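Local coordinates for DUF4974 domain-containing protein (Parabacteroides distasonis, PDB 4M0N) that probably acts as a FecR-type anti-sigma factor, a membrane protein that restrains a sigma factor, of which this chain is the part carrying the FecR and C-terminal FecR domains, at residues K201-E204 / A205-A209; V118-E122 / S123-L127. The protein carries 1 engineered substitution. One frame throughout, in Å; residues are numbered along the deposited sequence. Where two conformers were deposited one is given.

Interaction 1. Residues K201-E204 / A205-A209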
ATOM      1  N   LYS A 201      14.082   1.510 -10.037  1.00 25.22           N
ATOM      2  CA  LYS A 201      14.437   2.542 -11.001  1.00 24.77           C
ATOM      3  C   LYS A 201      14.591   3.891 -10.321  1.00 23.77           C
ATOM      4  O   LYS A 201      14.099   4.096  -9.186  1.00 23.17           O
ATOM      5  CB  LYS A 201      13.390   2.618 -12.111  1.00 27.64           C
ATOM      6  CG  LYS A 201      13.314   1.369 -12.987  1.00 31.55           C
ATOM      7  CD  LYS A 201      14.210   1.465 -14.207  1.00 38.02           C
ATOM      8  CE  LYS A 201      13.821   0.476 -15.293  1.00 41.59           C
ATOM      9  NZ  LYS A 201      12.422   0.691 -15.769  1.00 41.67           N
ATOM     10  N   SER A 202      15.290   4.806 -10.997  1.00 23.12           N
ATOM     11  CA  SER A 202      15.387   6.171 -10.532  1.00 22.98           C
ATOM     12  C   SER A 202      14.010   6.796 -10.703  1.00 22.22           C
ATOM     13  O   SER A 202      13.237   6.353 -11.541  1.00 22.82           O
ATOM     14  CB  SER A 202      16.426   6.966 -11.326  1.00 25.01           C
ATOM     15  OG  SER A 202      16.061   6.989 -12.689  1.00 24.90           O
ATOM     16  N   LEU A 203      13.702   7.815  -9.919  1.00 22.91           N
ATOM     17  CA  LEU A 203      12.477   8.600 -10.130  1.00 22.67           C
ATOM     18  C   LEU A 203      12.422   9.143 -11.563  1.00 24.93           C
ATOM     19  O   LEU A 203      11.382   9.079 -12.232  1.00 24.37           O
ATOM     20  CB  LEU A 203      12.415   9.751  -9.136  1.00 22.83           C
ATOM     21  CG  LEU A 203      11.195  10.681  -9.200  1.00 25.43           C
ATOM     22  CD1 LEU A 203       9.912   9.877  -9.251  1.00 24.33           C
ATOM     23  CD2 LEU A 203      11.218  11.656  -8.022  1.00 25.53           C
ATOM     24  N   GLU A 204      13.558   9.651 -12.032  1.00 27.23           N
ATOM     25  CA  GLU A 204      13.657  10.216 -13.380  1.00 32.76           C
ATOM     26  C   GLU A 204      13.201   9.192 -14.420  1.00 30.54           C
ATOM     27  O   GLU A 204      12.380   9.489 -15.294  1.00 31.39           O
ATOM     28  CB  GLU A 204      15.098  10.683 -13.657  1.00 36.31           C
ATOM     29  CG  GLU A 204      15.256  11.630 -14.837  1.00 43.88           C
ATOM     30  CD  GLU A 204      16.709  12.061 -15.049  1.00 49.99           C
ATOM     31  OE1 GLU A 204      17.548  11.810 -14.155  1.00 53.14           O
ATOM     32  OE2 GLU A 204      17.014  12.650 -16.108  1.00 54.87           O
ATOM     33  N   ALA A 205      13.709   7.973 -14.290  1.00 29.44           N
ATOM     34  CA  ALA A 205      13.374   6.867 -15.202  1.00 28.75           C
ATOM     35  C   ALA A 205      11.904   6.488 -15.167  1.00 28.41           C
ATOM     36  O   ALA A 205      11.280   6.171 -16.196  1.00 26.63           O
ATOM     37  CB  ALA A 205      14.216   5.650 -14.834  1.00 28.96           C
ATOM     38  N   VAL A 206      11.343   6.473 -13.960  1.00 25.78           N
ATOM     39  CA  VAL A 206       9.943   6.159 -13.828  1.00 25.39           C
ATOM     40  C   VAL A 206       9.105   7.245 -14.478  1.00 24.33           C
ATOM     41  O   VAL A 206       8.180   6.930 -15.207  1.00 25.92           O
ATOM     42  CB  VAL A 206       9.513   5.949 -12.373  1.00 25.05           C
ATOM     43  CG1 VAL A 206       8.012   5.715 -12.340  1.00 26.26           C
ATOM     44  CG2 VAL A 206      10.269   4.774 -11.741  1.00 24.86           C
ATOM     45  N   LEU A 207       9.453   8.512 -14.247  1.00 25.25           N
ATOM     46  CA  LEU A 207       8.732   9.612 -14.878  1.00 27.70           C
ATOM     47  C   LEU A 207       8.875   9.607 -16.413  1.00 29.77           C
ATOM     48  O   LEU A 207       7.902   9.846 -17.111  1.00 30.56           O
ATOM     49  CB  LEU A 207       9.148  10.954 -14.287  1.00 28.54           C
ATOM     50  CG  LEU A 207       8.800  11.108 -12.794  1.00 27.35           C
ATOM     51  CD1 LEU A 207       9.433  12.383 -12.265  1.00 29.76           C
ATOM     52  CD2 LEU A 207       7.294  11.114 -12.597  1.00 27.06           C
ATOM     53  N   ASN A 208      10.056   9.273 -16.926  1.00 31.04           N
ATOM     54  CA  ASN A 208      10.235   9.111 -18.381  1.00 34.26           C
ATOM     55  C   ASN A 208       9.332   8.020 -18.960  1.00 33.61           C
ATOM     56  O   ASN A 208       8.731   8.181 -20.031  1.00 35.97           O
ATOM     57  CB  ASN A 208      11.704   8.805 -18.731  1.00 34.98           C
ATOM     58  CG  ASN A 208      12.651   9.924 -18.351  1.00 37.35           C
ATOM     59  OD1 ASN A 208      12.255  11.080 -18.217  1.00 38.40           O
ATOM     60  ND2 ASN A 208      13.926   9.585 -18.201  1.00 40.43           N
ATOM     61  N   ALA A 209       9.221   6.910 -18.248  1.00 33.84           N
ATOM     62  CA  ALA A 209       8.370   5.815 -18.685  1.00 32.28           C
ATOM     63  C   ALA A 209       6.910   6.233 -18.727  1.00 33.19           C
ATOM     64  O   ALA A 209       6.172   5.856 -19.637  1.00 36.36           O
ATOM     65  CB  ALA A 209       8.557   4.620 -17.785  1.00 30.61           C
TER

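Interaction 2. Residues V118-E122 / S123-L127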
ATOM      1  N   VAL A 118     -11.634  -9.817   5.561  1.00 15.63           N
ATOM      2  CA  VAL A 118     -11.638  -8.385   5.628  1.00 14.94           C
ATOM      3  C   VAL A 118     -12.995  -7.938   6.111  1.00 15.31           C
ATOM      4  O   VAL A 118     -14.009  -8.122   5.430  1.00 15.46           O
ATOM      5  CB  VAL A 118     -11.333  -7.767   4.257  1.00 15.01           C
ATOM      6  CG1 VAL A 118     -11.315  -6.247   4.365  1.00 15.60           C
ATOM      7  CG2 VAL A 118      -9.985  -8.281   3.727  1.00 15.20           C
ATOM      8  N   ASP A 119     -13.008  -7.303   7.280  1.00 14.79           N
ATOM      9  CA  ASP A 119     -14.230  -6.913   7.908  1.00 17.28           C
ATOM     10  C   ASP A 119     -14.351  -5.402   7.833  1.00 18.40           C
ATOM     11  O   ASP A 119     -13.518  -4.672   8.365  1.00 16.92           O
ATOM     12  CB  ASP A 119     -14.226  -7.317   9.374  1.00 20.51           C
ATOM     13  CG  ASP A 119     -14.082  -8.795   9.580  1.00 29.61           C
ATOM     14  OD1 ASP A 119     -14.704  -9.572   8.827  1.00 31.62           O
ATOM     15  OD2 ASP A 119     -13.357  -9.198  10.526  1.00 39.24           O
ATOM     16  N   MET A 120     -15.434  -4.954   7.206  1.00 18.44           N
ATOM     17  CA  MET A 120     -15.748  -3.541   7.021  1.00 22.47           C
ATOM     18  C   MET A 120     -17.153  -3.341   7.606  1.00 22.52           C
ATOM     19  O   MET A 120     -17.872  -4.303   7.873  1.00 21.75           O
ATOM     20  CB  MET A 120     -15.687  -3.172   5.523  1.00 21.27           C
ATOM     21  CG  MET A 120     -14.288  -3.207   4.887  1.00 23.12           C
ATOM     22  SD  MET A 120     -14.268  -3.517   3.124  1.00 32.21           S
ATOM     23  CE  MET A 120     -14.811  -5.239   3.016  1.00 34.91           C
ATOM     24  N   PRO A 121     -17.542  -2.090   7.850  1.00 27.55           N
ATOM     25  CA  PRO A 121     -18.801  -1.841   8.538  1.00 31.06           C
ATOM     26  C   PRO A 121     -19.989  -2.602   7.941  1.00 32.81           C
ATOM     27  O   PRO A 121     -20.785  -3.237   8.652  1.00 34.39           O
ATOM     28  CB  PRO A 121     -18.959  -0.324   8.400  1.00 31.92           C
ATOM     29  CG  PRO A 121     -17.553   0.179   8.369  1.00 32.92           C
ATOM     30  CD  PRO A 121     -16.808  -0.844   7.553  1.00 30.13           C
ATOM     31  N   GLU A 122     -20.087  -2.590   6.630  1.00 24.72           N
ATOM     32  CA  GLU A 122     -21.253  -3.212   6.019  1.00 24.17           C
ATOM     33  C   GLU A 122     -20.893  -4.319   5.035  1.00 23.39           C
ATOM     34  O   GLU A 122     -21.726  -4.712   4.206  1.00 22.92           O
ATOM     35  CB  GLU A 122     -22.088  -2.115   5.388  1.00 28.45           C
ATOM     36  CG  GLU A 122     -22.643  -1.123   6.421  1.00 30.29           C
ATOM     37  CD  GLU A 122     -23.598  -1.743   7.456  1.00 33.52           C
ATOM     38  OE1 GLU A 122     -24.437  -2.586   7.112  1.00 34.12           O
ATOM     39  OE2 GLU A 122     -23.544  -1.348   8.640  1.00 45.72           O
ATOM     40  N   SER A 123     -19.699  -4.887   5.182  1.00 19.84           N
ATOM     41  CA  SER A 123     -19.182  -5.899   4.252  0.50 20.36           C
ATOM     42  C   SER A 123     -18.182  -6.789   4.957  1.00 19.45           C
ATOM     43  O   SER A 123     -17.280  -6.275   5.617  1.00 19.39           O
ATOM     44  CB  SER A 123     -18.442  -5.219   3.093  0.50 22.74           C
ATOM     45  OG  SER A 123     -17.761  -6.174   2.277  0.50 27.05           O
ATOM     46  N   VAL A 124     -18.315  -8.112   4.803  1.00 16.36           N
ATOM     47  CA  VAL A 124     -17.290  -9.043   5.240  0.50 16.68           C
ATOM     48  C   VAL A 124     -16.941  -9.937   4.051  1.00 16.35           C
ATOM     49  O   VAL A 124     -17.830 -10.508   3.434  1.00 19.02           O
ATOM     50  CB  VAL A 124     -17.797  -9.884   6.432  0.50 17.27           C
ATOM     51  CG1 VAL A 124     -16.812 -10.997   6.776  0.50 18.74           C
ATOM     52  CG2 VAL A 124     -18.055  -8.974   7.624  0.50 17.38           C
ATOM     53  N   MET A 125     -15.654 -10.066   3.755  1.00 16.51           N
ATOM     54  CA  MET A 125     -15.215 -10.813   2.594  1.00 16.55           C
ATOM     55  C   MET A 125     -14.018 -11.665   2.934  1.00 19.11           C
ATOM     56  O   MET A 125     -13.123 -11.223   3.619  1.00 19.84           O
ATOM     57  CB  MET A 125     -14.863  -9.837   1.481  1.00 20.12           C
ATOM     58  CG  MET A 125     -16.019  -8.895   1.146  1.00 28.36           C
ATOM     59  SD  MET A 125     -15.735  -7.787  -0.265  1.00 41.96           S
ATOM     60  CE  MET A 125     -16.082  -8.946  -1.571  1.00 39.50           C
ATOM     61  N   ARG A 126     -14.003 -12.883   2.412  1.00 17.50           N
ATOM     62  CA  ARG A 126     -12.855 -13.736   2.604  1.00 20.77           C
ATOM     63  C   ARG A 126     -12.076 -13.765   1.298  1.00 20.66           C
ATOM     64  O   ARG A 126     -12.655 -13.812   0.203  1.00 21.92           O
ATOM     65  CB  ARG A 126     -13.285 -15.118   3.074  1.00 25.98           C
ATOM     66  CG  ARG A 126     -13.858 -15.073   4.482  1.00 31.16           C
ATOM     67  CD  ARG A 126     -13.972 -16.433   5.147  1.00 47.27           C
ATOM     68  NE  ARG A 126     -14.975 -17.279   4.503  1.00 49.94           N
ATOM     69  CZ  ARG A 126     -15.692 -18.223   5.110  1.00 55.58           C
ATOM     70  NH1 ARG A 126     -15.552 -18.458   6.412  1.00 61.17           N
ATOM     71  NH2 ARG A 126     -16.574 -18.926   4.407  1.00 56.10           N
ATOM     72  N   LEU A 127     -10.759 -13.748   1.425  1.00 17.56           N
ATOM     73  CA  LEU A 127      -9.861 -13.645   0.276  1.00 19.88           C
ATOM     74  C   LEU A 127      -8.862 -14.772   0.319  1.00 18.90           C
ATOM     75  O   LEU A 127      -8.447 -15.200   1.391  1.00 19.36           O
ATOM     76  CB  LEU A 127      -9.088 -12.355   0.333  1.00 18.27           C
ATOM     77  CG  LEU A 127      -9.911 -11.076   0.163  1.00 20.07           C
ATOM     78  CD1 LEU A 127      -8.943  -9.934   0.385  1.00 20.38           C
ATOM     79  CD2 LEU A 127     -10.587 -11.014  -1.194  1.00 19.58           C
TER

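Interaction 1. Residues K201-E204 / A205-A209
Leu-207 lies one helical turn beyond Leu-203, and its side chain can be followed outward over that first turn. Its CB sits 3.6 Å from Leu-203 O. The same carbonyl accepts from Leu-207 N at 2.8 Å in a nearly straight bond. CG lies beside the backbone N (chi1 -64°), which brings it back over that carbonyl and to 3.9 Å from Leu-203 CD1. At the tip, CD1 meets Leu-203 CG at a similar distance, the two leucines crossing at a slant. Cut back to an alanine, this position would probably leave Leu-203 CD1 without its intrahelical neighbour and open a gap toward Leu-174 and Leu-227, which the leucine also touches. One residue earlier, Val-206 CG2 packs 3.8 Å from Lys-201 CB, just ahead of the helix, while Val-206 N donates to Ser-202 O. Ser-202 turns OG between its own backbone N and carbonyl carbon (chi1 60°), and from there OG accepts from Ala-205 N at 3.0 Å. Asn-208 N closes the turn on Glu-204 O; the amide oxygen of Asn-208 is held by Tyr-218. A serine N-cap thus starts helix 203-214 of the C-terminal FecR domain, with the leucine-valine side packed on helix 167-178.

Interaction 2. Residues V118-E122 / S123-L127
Met-120 and Ser-123 meet at the turn end of a tight hairpin, where Met-120 N donates to Ser-123 O at 2.8 Å; the return bond from Ser-123 N to Met-120 O is weak. Between these two residues Pro-121 and Glu-122 form the corner of a type I turn. The side chain of Met-120 bends at its last torsion (chi3 -69°), which carries its methyl CE toward Ser-123 and, more loosely, against Met-125 SD. Ser-123 has two deposited conformers; in the one given, OG stands opposite its own backbone N (chi1 172°), and its 3.2 Å approach to Met-120 CE is doubtful because it belongs to that conformer alone.

Val-118 carries the other end. It pairs with Met-125 through two backbone bonds, the one from Val-118 N to Met-125 O straight at 173° and that from Met-125 N to Val-118 O at 3.0 Å. Val-118 O additionally receives a CA-H contact from Val-124. Val-118 CG2 touches Leu-127 CD1 at 3.9 Å. On the other face Asp-119 and Val-124 stand side by side as a non-hydrogen-bonded pair.

The hairpin forms one border of a mixed sheet: Asp-119 bonds through its backbone to Asp-88, whereas 123-127 is one of the two edge strands of that sheet within the chain. Val-118, Met-120, Met-125 and Leu-127 face the second sheet, packing on Ile-133 and Val-135 of strand 131-136, with Lys-144 of strand 142-146 beside Met-125 and Leu-127.

How the interactions relate
The two contacts lie on opposite sides of the chain's centre, their own centres 37 Å apart and their nearest atoms about 26 Å apart, and they do not touch. Interaction 2 comes first along the chain, in the border hairpin of the mixed sheet that faces the antiparallel sheet. Interaction 1 follows just over seventy residues later, at the start of helix 203-214 in the C-terminal FecR region, where helices and strands pack together. Both are local: one closes a strand pair through a turn, the other begins a helix. Each thus belongs to its own structural unit, a two-sheet part and a helix-and-strand part, in this portion of a putative anti-sigma factor.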